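Long-range contacts in mandelate racemase/muconate lactonizing enzyme family protein (Bradyrhizobium sp. ORS 278, PDB 3TOY), which belongs to the mandelate racemase/muconate lactonizing enzyme family of the enolase superfamily and carries a calcium ion in its barrel domain: residues Asp105-Met110 and Gly129-Phe134; Ala27-Val32 and Lys99-Val104; Lys188-His193 and Asp219-Leu224. One frame throughout, in Å; residues are numbered along the deposited sequence.

Contact 1 (Asp105-Met110 and Gly129-Phe134); sequences DLMKAM and GLDMAF
Two antiparallel helices of the N-terminal capping domain meet here, and Leu106, Met107 and Met110 of one face Leu130, Asp131 and Phe134 of the other. The short segments run at 165° to each other, and their axes come no closer than 10.6 Å. At that spacing the side chains, not the backbones, make the contact. The main element is a CH-pi interaction. Leu106 reaches over one face of the Phe134 ring, with CD1 3.6 Å from the ring centroid and 17° off the ring normal. The methyl is offset toward the CD2-CE2 side of the rim, and Leu106 CD1 lies 3.5 Å from Phe134 CE2. The opposite face of the same ring rests on the carbonyl oxygen Leu130 O, one turn back in its own helix. The ring is thus held between a methyl from the partner helix and its own backbone. Met110 approaches the ring differently. Its CE sits at the edge, near the ring plane, 4.0 Å from Phe134 CE2. The sulfur turns to the neighbouring leucine, with Met110 SD 4.1 Å from Leu130 CD1. Met107 leaves its helix with CG anti to the backbone N (chi1 179°), then bends at chi2 and chi3. These bends carry the methyl across the Asp131 side chain at about a right angle, and Met107 CE lies 3.6 Å from Asp131 OD1. That touch is packing; Asp131 OD1 is hydrogen-bonded to Thr302 OG1. Around the pair, Leu106 and Phe134 both touch Ile29 of strand 29-47. Leu130 and Phe134 pack on Val62 of strand 50-64, while Met110 and Leu130 meet Ile92. Both helices thus reach the antiparallel sheet, and helix 82-95 closes on Met110 and Leu130.

Contact 2 (Ala27-Val32 and Lys99-Val104); sequences AAITGV and KALVPV
With chi1 at -176° the CG of Leu101 lies opposite the backbone N, and chi2 of 70° then turns CD1 toward Ile29 and CD2 toward Ala27. Ile29 meets it with CG1 beside its own backbone N (chi1 -67°). The apolar touches that result are loose: Ile29 CG1 is 4.2 Å from Leu101 CD1, and Ala27 CB is 4.3 Å from Leu101 CD2. The backbone does the firmer work. Leu101 N donates to Ala27 O over 2.9 Å. Ile29 N donates to Lys99 O, also over 2.9 Å. These two bonds flank a single beta bridge between Ala28 and Ala100. Ala28 CA adds a CA-H...O contact to Lys99 O at 3.3 Å. The bridge, just before strand 29-47 of the N-terminal domain sheet, ties the approach to that strand to the loop leading into helix 103-113. Leu101 is also the centre of an inverse gamma turn, and Val102 follows at the N-cap position of that helix. The chain turns from this bridged loop into the helix within a few residues. Leu101 CB comes to 3.4 Å from Ala27 O, close beside the backbone bond. Helix 122-142 lies against this site through Leu138, which touches Leu101, and Leu141, which touches Ala27. Ala28 N is hydrogen-bonded to Asp65 OD1.

Contact 3 (Lys188-His193 and Asp219-Leu224); sequences KSKGGH and DFNQSL. With CA (calcium ion), chain E; ACT (acetate ion), chain F.
The Phe220 ring carries Leu224 CD1 over the centre of one face, while Gly192 N lies at its edge in the ring plane, 3.5 Å from Phe220 CD1. The glycines bring backbone close to the ring and the Ser223 hydroxyl. Asp219 supplies the other flat group, its carboxylate. Its CG lies opposite the backbone N (chi1 -176°), alongside Lys190 and pointing the same way, which puts NZ at OD2. Asp219 OD2 binds the calcium ion at 2.4 Å and forms a salt bridge with Lys190 NZ at 2.9 Å. The ammonium stands 44° out of the carboxylate plane. Asp219 OD1 accepts from Asn221 N, closing an Asx turn that would steady the carboxylate, and from a calcium-bound water. Strands 186-190 and 215-219 are parallel neighbours in the C-terminal barrel, and the metal sits at their C-terminal ends, as in enolase superfamily enzymes. Asp219 N donates to Ser189 O and Gly191 N to Asp219 O (2.8 Å), forming a parallel beta bridge between Lys190 and Asp219. Beyond it the chain makes a type I' turn from Phe220 to Ser223, where Phe220 O accepts from both Ser223 N and Ser223 OG. Glu245 and Glu271 also bind the calcium. An acetate ion joins them through OXT, which accepts from Lys190 NZ and, nearly straight (165°), from Asn221 ND2 at 3.0 Å. Lys188 NZ forms salt bridges with Glu245 and Glu341.

Overall arrangement
Contacts 1 and 2 are close neighbours in the N-terminal domain, with centres 9 Å apart. They share helix 103-113 and touch directly: Phe134 CB of contact 1 packs on Leu101 CD1 of contact 2 at 3.8 Å. Side chains of the two contacts meet where strand 29-47 and helices 103-113 and 122-142 come together. Contact 3 lies in the barrel domain, across the centre of the chain. Its centre is 33 Å from contact 1 and 40 Å from contact 2, and the nearest atoms are about 17 Å and 27 Å away. In sequence the order is 2, 1, 3. Contacts 1 and 2 are thus remote from the calcium, though strand 29-47 reaches contact 3 through Asn47.

Contact 1 (Asp105-Met110 and Gly129-Phe134)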
loop_
_atom_site.group_PDB
_atom_site.type_symbol
_atom_site.label_atom_id
_atom_site.label_comp_id
_atom_site.label_asym_id
_atom_site.label_seq_id
_atom_site.Cartn_x
_atom_site.Cartn_y
_atom_site.Cartn_z
ATOM N N ASP A 105 5.230 -14.754 -35.699
ATOM C CA ASP A 105 6.594 -14.418 -36.093
ATOM C C ASP A 105 6.685 -13.073 -36.796
ATOM O O ASP A 105 7.673 -12.338 -36.614
ATOM C CB ASP A 105 7.155 -15.495 -37.027
ATOM C CG ASP A 105 7.317 -16.819 -36.355
ATOM O OD1 ASP A 105 7.095 -16.947 -35.117
ATOM O OD2 ASP A 105 7.682 -17.752 -37.088
ATOM N N LEU A 106 5.693 -12.759 -37.637
ATOM C CA LEU A 106 5.653 -11.470 -38.337
ATOM C C LEU A 106 5.447 -10.321 -37.346
ATOM O O LEU A 106 6.024 -9.236 -37.482
ATOM C CB LEU A 106 4.544 -11.459 -39.407
ATOM C CG LEU A 106 4.813 -12.411 -40.602
ATOM C CD1 LEU A 106 3.525 -12.672 -41.402
ATOM C CD2 LEU A 106 5.939 -11.879 -41.487
ATOM N N MET A 107 4.613 -10.556 -36.348
ATOM C CA MET A 107 4.389 -9.520 -35.336
ATOM C C MET A 107 5.687 -9.261 -34.578
ATOM O O MET A 107 6.047 -8.122 -34.317
ATOM C CB MET A 107 3.279 -9.949 -34.366
ATOM C CG MET A 107 3.005 -8.902 -33.260
ATOM S SD MET A 107 2.442 -7.327 -33.914
ATOM C CE MET A 107 0.908 -7.784 -34.762
ATOM N N LYS A 108 6.400 -10.322 -34.211
ATOM C CA LYS A 108 7.660 -10.145 -33.502
ATOM C C LYS A 108 8.670 -9.351 -34.346
ATOM O O LYS A 108 9.405 -8.512 -33.825
ATOM C CB LYS A 108 8.217 -11.513 -33.087
ATOM C CG LYS A 108 9.520 -11.477 -32.328
ATOM C CD LYS A 108 10.136 -12.874 -32.259
ATOM C CE LYS A 108 9.622 -13.673 -31.068
ATOM N NZ LYS A 108 10.473 -13.435 -29.861
ATOM N N ALA A 109 8.687 -9.599 -35.654
ATOM C CA ALA A 109 9.576 -8.883 -36.561
ATOM C C ALA A 109 9.206 -7.407 -36.685
ATOM O O ALA A 109 10.086 -6.547 -36.737
ATOM C CB ALA A 109 9.592 -9.553 -37.966
ATOM N N MET A 110 7.913 -7.114 -36.761
ATOM C CA MET A 110 7.448 -5.722 -36.825
ATOM C C MET A 110 7.742 -5.022 -35.504
ATOM O O MET A 110 8.058 -3.833 -35.481
ATOM C CB MET A 110 5.957 -5.659 -37.179
ATOM C CG MET A 110 5.691 -5.858 -38.685
ATOM S SD MET A 110 3.949 -5.821 -39.192
ATOM C CE MET A 110 3.160 -7.183 -38.274
ATOM N N GLY A 129 -3.213 -3.654 -38.899
ATOM C CA GLY A 129 -3.960 -3.897 -40.142
ATOM C C GLY A 129 -3.351 -5.075 -40.883
ATOM O O GLY A 129 -4.080 -5.930 -41.385
ATOM N N LEU A 130 -2.022 -5.114 -40.942
ATOM C CA LEU A 130 -1.302 -6.222 -41.568
ATOM C C LEU A 130 -1.583 -7.529 -40.856
ATOM O O LEU A 130 -1.872 -8.552 -41.478
ATOM C CB LEU A 130 0.213 -5.949 -41.634
ATOM C CG LEU A 130 0.613 -4.866 -42.648
ATOM C CD1 LEU A 130 1.999 -4.298 -42.438
ATOM C CD2 LEU A 130 0.449 -5.410 -44.096
ATOM N N ASP A 131 -1.509 -7.507 -39.529
ATOM C CA ASP A 131 -1.788 -8.717 -38.773
ATOM C C ASP A 131 -3.167 -9.301 -39.097
ATOM O O ASP A 131 -3.312 -10.516 -39.270
ATOM C CB ASP A 131 -1.654 -8.455 -37.250
ATOM C CG ASP A 131 -1.891 -9.711 -36.439
ATOM O OD1 ASP A 131 -0.934 -10.497 -36.248
ATOM O OD2 ASP A 131 -3.047 -9.917 -36.013
ATOM N N MET A 132 -4.184 -8.462 -39.165
ATOM C CA MET A 132 -5.540 -8.953 -39.459
ATOM C C MET A 132 -5.586 -9.595 -40.858
ATOM O O MET A 132 -6.192 -10.650 -41.058
ATOM C CB MET A 132 -6.563 -7.819 -39.391
ATOM C CG MET A 132 -6.984 -7.432 -37.965
ATOM S SD MET A 132 -8.260 -6.183 -37.942
ATOM C CE MET A 132 -7.284 -4.715 -38.249
ATOM N N ALA A 133 -4.946 -8.937 -41.814
ATOM C CA ALA A 133 -4.906 -9.467 -43.177
ATOM C C ALA A 133 -4.152 -10.797 -43.225
ATOM O O ALA A 133 -4.544 -11.700 -43.971
ATOM C CB ALA A 133 -4.309 -8.447 -44.128
ATOM N N PHE A 134 -3.100 -10.963 -42.413
ATOM C CA PHE A 134 -2.410 -12.264 -42.390
ATOM C C PHE A 134 -3.324 -13.390 -41.912
ATOM O O PHE A 134 -3.336 -14.491 -42.467
ATOM C CB PHE A 134 -1.160 -12.304 -41.499
ATOM C CG PHE A 134 -0.133 -11.245 -41.784
ATOM C CD1 PHE A 134 0.132 -10.806 -43.079
ATOM C CD2 PHE A 134 0.618 -10.722 -40.734
ATOM C CE1 PHE A 134 1.099 -9.836 -43.310
ATOM C CE2 PHE A 134 1.572 -9.754 -40.955
ATOM C CZ PHE A 134 1.824 -9.311 -42.246
#

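Contact 2 (Ala27-Val32 and Lys99-Val104)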
loop_
_atom_site.group_PDB
_atom_site.type_symbol
_atom_site.label_atom_id
_atom_site.label_comp_id
_atom_site.label_asym_id
_atom_site.label_seq_id
_atom_site.Cartn_x
_atom_site.Cartn_y
_atom_site.Cartn_z
ATOM N N ALA A 27 2.496 -20.834 -46.883
ATOM C CA ALA A 27 2.441 -19.717 -47.822
ATOM C C ALA A 27 3.470 -18.629 -47.514
ATOM O O ALA A 27 3.827 -18.396 -46.355
ATOM C CB ALA A 27 1.023 -19.125 -47.888
ATOM N N ALA A 28 3.958 -17.972 -48.563
ATOM C CA ALA A 28 4.789 -16.782 -48.409
ATOM C C ALA A 28 4.061 -15.574 -48.945
ATOM O O ALA A 28 3.198 -15.682 -49.815
ATOM C CB ALA A 28 6.133 -16.949 -49.107
ATOM N N ILE A 29 4.390 -14.420 -48.385
ATOM C CA ILE A 29 3.841 -13.160 -48.819
ATOM C C ILE A 29 4.575 -12.766 -50.090
ATOM O O ILE A 29 5.799 -12.923 -50.167
ATOM C CB ILE A 29 4.072 -12.085 -47.730
ATOM C CG1 ILE A 29 3.240 -12.434 -46.476
ATOM C CG2 ILE A 29 3.756 -10.678 -48.253
ATOM C CD1 ILE A 29 3.787 -11.804 -45.200
ATOM N N THR A 30 3.827 -12.266 -51.077
ATOM C CA THR A 30 4.426 -11.796 -52.333
ATOM C C THR A 30 4.323 -10.279 -52.455
ATOM O O THR A 30 5.166 -9.631 -53.073
ATOM C CB THR A 30 3.780 -12.467 -53.566
ATOM O OG1 THR A 30 2.356 -12.304 -53.517
ATOM C CG2 THR A 30 4.098 -13.956 -53.597
ATOM N N GLY A 31 3.295 -9.691 -51.855
ATOM C CA GLY A 31 3.164 -8.251 -51.913
ATOM C C GLY A 31 2.071 -7.711 -51.022
ATOM O O GLY A 31 1.234 -8.463 -50.515
ATOM N N VAL A 32 2.072 -6.396 -50.865
ATOM C CA VAL A 32 1.092 -5.722 -50.046
ATOM C C VAL A 32 0.685 -4.428 -50.740
ATOM O O VAL A 32 1.531 -3.623 -51.125
ATOM C CB VAL A 32 1.702 -5.416 -48.645
ATOM C CG1 VAL A 32 0.806 -4.497 -47.860
ATOM C CG2 VAL A 32 1.940 -6.719 -47.903
ATOM N N LYS A 99 8.620 -13.473 -47.001
ATOM C CA LYS A 99 8.478 -14.035 -45.655
ATOM C C LYS A 99 7.311 -15.013 -45.539
ATOM O O LYS A 99 6.257 -14.832 -46.154
ATOM C CB LYS A 99 8.297 -12.904 -44.635
ATOM C CG LYS A 99 9.419 -11.878 -44.628
ATOM C CD LYS A 99 10.337 -12.090 -43.439
ATOM C CE LYS A 99 11.425 -11.026 -43.367
ATOM N NZ LYS A 99 12.545 -11.328 -44.307
ATOM N N ALA A 100 7.495 -16.026 -44.709
ATOM C CA ALA A 100 6.463 -17.008 -44.408
ATOM C C ALA A 100 5.285 -16.348 -43.675
ATOM O O ALA A 100 5.478 -15.458 -42.839
ATOM C CB ALA A 100 7.059 -18.144 -43.568
ATOM N N LEU A 101 4.076 -16.780 -44.018
ATOM C CA LEU A 101 2.844 -16.221 -43.481
ATOM C C LEU A 101 2.616 -16.846 -42.112
ATOM O O LEU A 101 1.896 -17.852 -41.970
ATOM C CB LEU A 101 1.666 -16.536 -44.413
ATOM C CG LEU A 101 0.288 -15.970 -44.089
ATOM C CD1 LEU A 101 0.270 -14.479 -44.294
ATOM C CD2 LEU A 101 -0.787 -16.653 -44.939
ATOM N N VAL A 102 3.275 -16.263 -41.112
ATOM C CA VAL A 102 3.269 -16.798 -39.752
ATOM C C VAL A 102 3.024 -15.595 -38.845
ATOM O O VAL A 102 3.952 -14.883 -38.532
ATOM C CB VAL A 102 4.615 -17.473 -39.403
ATOM C CG1 VAL A 102 4.600 -17.997 -37.980
ATOM C CG2 VAL A 102 4.907 -18.654 -40.380
ATOM N N PRO A 103 1.755 -15.349 -38.471
ATOM C CA PRO A 103 1.364 -14.102 -37.783
ATOM C C PRO A 103 2.204 -13.768 -36.548
ATOM O O PRO A 103 2.637 -12.633 -36.392
ATOM C CB PRO A 103 -0.096 -14.361 -37.413
ATOM C CG PRO A 103 -0.587 -15.244 -38.574
ATOM C CD PRO A 103 0.577 -16.175 -38.810
ATOM N N VAL A 104 2.422 -14.740 -35.679
ATOM C CA VAL A 104 3.177 -14.495 -34.446
ATOM C C VAL A 104 4.608 -14.064 -34.752
ATOM O O VAL A 104 5.147 -13.125 -34.147
ATOM C CB VAL A 104 3.160 -15.748 -33.550
ATOM C CG1 VAL A 104 4.129 -15.608 -32.358
ATOM C CG2 VAL A 104 1.727 -16.013 -33.107
#

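Contact 3 (Lys188-His193 and Asp219-Leu224)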
loop_
_atom_site.group_PDB
_atom_site.type_symbol
_atom_site.label_atom_id
_atom_site.label_comp_id
_atom_site.label_asym_id
_atom_site.label_seq_id
_atom_site.Cartn_x
_atom_site.Cartn_y
_atom_site.Cartn_z
ATOM N N LYS A 188 -25.835 2.791 -27.654
ATOM C CA LYS A 188 -24.854 3.740 -27.111
ATOM C C LYS A 188 -25.011 5.096 -27.769
ATOM O O LYS A 188 -25.205 5.189 -28.985
ATOM C CB LYS A 188 -23.420 3.248 -27.298
ATOM C CG LYS A 188 -22.354 4.190 -26.659
ATOM C CD LYS A 188 -21.013 3.481 -26.571
ATOM C CE LYS A 188 -20.279 3.478 -27.900
ATOM N NZ LYS A 188 -18.965 2.787 -27.803
ATOM N N SER A 189 -24.945 6.151 -26.964
ATOM C CA SER A 189 -24.918 7.500 -27.499
ATOM C C SER A 189 -23.740 8.304 -26.916
ATOM O O SER A 189 -22.958 7.766 -26.121
ATOM C CB SER A 189 -26.241 8.196 -27.222
ATOM O OG SER A 189 -26.324 9.395 -27.981
ATOM N N LYS A 190 -23.620 9.572 -27.321
ATOM C CA LYS A 190 -22.462 10.403 -26.966
ATOM C C LYS A 190 -22.811 11.537 -26.021
ATOM O O LYS A 190 -23.904 12.125 -26.084
ATOM C CB LYS A 190 -21.805 11.032 -28.198
ATOM C CG LYS A 190 -21.528 10.114 -29.357
ATOM C CD LYS A 190 -20.495 9.083 -29.032
ATOM C CE LYS A 190 -19.626 8.748 -30.248
ATOM N NZ LYS A 190 -18.912 7.461 -29.937
ATOM N N GLY A 191 -21.851 11.887 -25.173
ATOM C CA GLY A 191 -22.010 13.045 -24.307
ATOM C C GLY A 191 -20.774 13.906 -24.220
ATOM O O GLY A 191 -19.755 13.635 -24.863
ATOM N N GLY A 192 -20.880 14.972 -23.435
ATOM C CA GLY A 192 -19.767 15.885 -23.215
ATOM C C GLY A 192 -19.663 17.008 -24.228
ATOM O O GLY A 192 -18.763 17.828 -24.147
ATOM N N HIS A 193 -20.574 17.046 -25.192
ATOM C CA HIS A 193 -20.520 18.103 -26.200
ATOM C C HIS A 193 -20.897 19.447 -25.573
ATOM O O HIS A 193 -20.362 20.486 -25.957
ATOM C CB HIS A 193 -21.393 17.765 -27.422
ATOM C CG HIS A 193 -22.760 17.253 -27.073
ATOM N ND1 HIS A 193 -22.963 16.089 -26.356
ATOM C CD2 HIS A 193 -23.994 17.738 -27.357
ATOM C CE1 HIS A 193 -24.260 15.888 -26.204
ATOM N NE2 HIS A 193 -24.909 16.872 -26.804
ATOM N N ASP A 219 -20.978 7.562 -24.071
ATOM C CA ASP A 219 -19.593 7.760 -24.445
ATOM C C ASP A 219 -19.229 9.238 -24.415
ATOM O O ASP A 219 -19.795 10.037 -25.165
ATOM C CB ASP A 219 -19.377 7.142 -25.830
ATOM C CG ASP A 219 -17.934 7.205 -26.313
ATOM O OD1 ASP A 219 -17.051 7.727 -25.605
ATOM O OD2 ASP A 219 -17.683 6.688 -27.425
ATOM N N PHE A 220 -18.303 9.612 -23.524
ATOM C CA PHE A 220 -17.847 10.998 -23.396
ATOM C C PHE A 220 -16.714 11.345 -24.349
ATOM O O PHE A 220 -16.314 12.517 -24.447
ATOM C CB PHE A 220 -17.415 11.333 -21.943
ATOM C CG PHE A 220 -18.568 11.557 -20.999
ATOM C CD1 PHE A 220 -19.464 12.601 -21.213
ATOM C CD2 PHE A 220 -18.742 10.751 -19.884
ATOM C CE1 PHE A 220 -20.520 12.824 -20.363
ATOM C CE2 PHE A 220 -19.824 10.979 -18.993
ATOM C CZ PHE A 220 -20.703 12.022 -19.237
ATOM N N ASN A 221 -16.171 10.339 -25.037
ATOM C CA ASN A 221 -15.070 10.582 -25.977
ATOM C C ASN A 221 -13.950 11.446 -25.402
ATOM O O ASN A 221 -13.444 12.340 -26.075
ATOM C CB ASN A 221 -15.595 11.167 -27.304
ATOM C CG ASN A 221 -16.214 10.100 -28.188
ATOM O OD1 ASN A 221 -17.433 9.981 -28.275
ATOM N ND2 ASN A 221 -15.372 9.278 -28.781
ATOM N N GLN A 222 -13.537 11.154 -24.162
ATOM C CA GLN A 222 -12.357 11.804 -23.563
ATOM C C GLN A 222 -12.540 13.281 -23.248
ATOM O O GLN A 222 -11.555 13.994 -23.007
ATOM C CB GLN A 222 -11.135 11.660 -24.460
ATOM C CG GLN A 222 -10.852 10.236 -24.970
ATOM C CD GLN A 222 -9.681 10.221 -25.907
ATOM O OE1 GLN A 222 -8.530 10.442 -25.494
ATOM N NE2 GLN A 222 -9.951 9.973 -27.196
ATOM N N SER A 223 -13.785 13.735 -23.194
ATOM C CA SER A 223 -14.041 15.178 -23.204
ATOM C C SER A 223 -14.015 15.840 -21.821
ATOM O O SER A 223 -14.050 17.065 -21.724
ATOM C CB SER A 223 -15.359 15.473 -23.916
ATOM O OG SER A 223 -16.458 14.832 -23.247
ATOM N N LEU A 224 -13.961 15.049 -20.753
ATOM C CA LEU A 224 -14.002 15.628 -19.400
ATOM C C LEU A 224 -12.669 15.483 -18.679
ATOM O O LEU A 224 -11.821 14.723 -19.119
ATOM C CB LEU A 224 -15.091 14.953 -18.567
ATOM C CG LEU A 224 -16.479 14.902 -19.206
ATOM C CD1 LEU A 224 -17.473 14.222 -18.274
ATOM C CD2 LEU A 224 -16.913 16.341 -19.494
HETATM CA CA CA E . -15.851 5.310 -28.141
HETATM C C ACT F . -15.643 6.587 -31.347
HETATM O O ACT F . -15.867 5.484 -31.906
HETATM O OXT ACT F . -16.067 6.716 -30.180
HETATM C CH3 ACT F . -14.906 7.706 -32.033
HETATM O O HOH W 1 -17.032 4.084 -29.907
HETATM O O HOH W 2 -18.761 12.436 -27.115
HETATM O O HOH W 3 -14.881 6.696 -26.628
#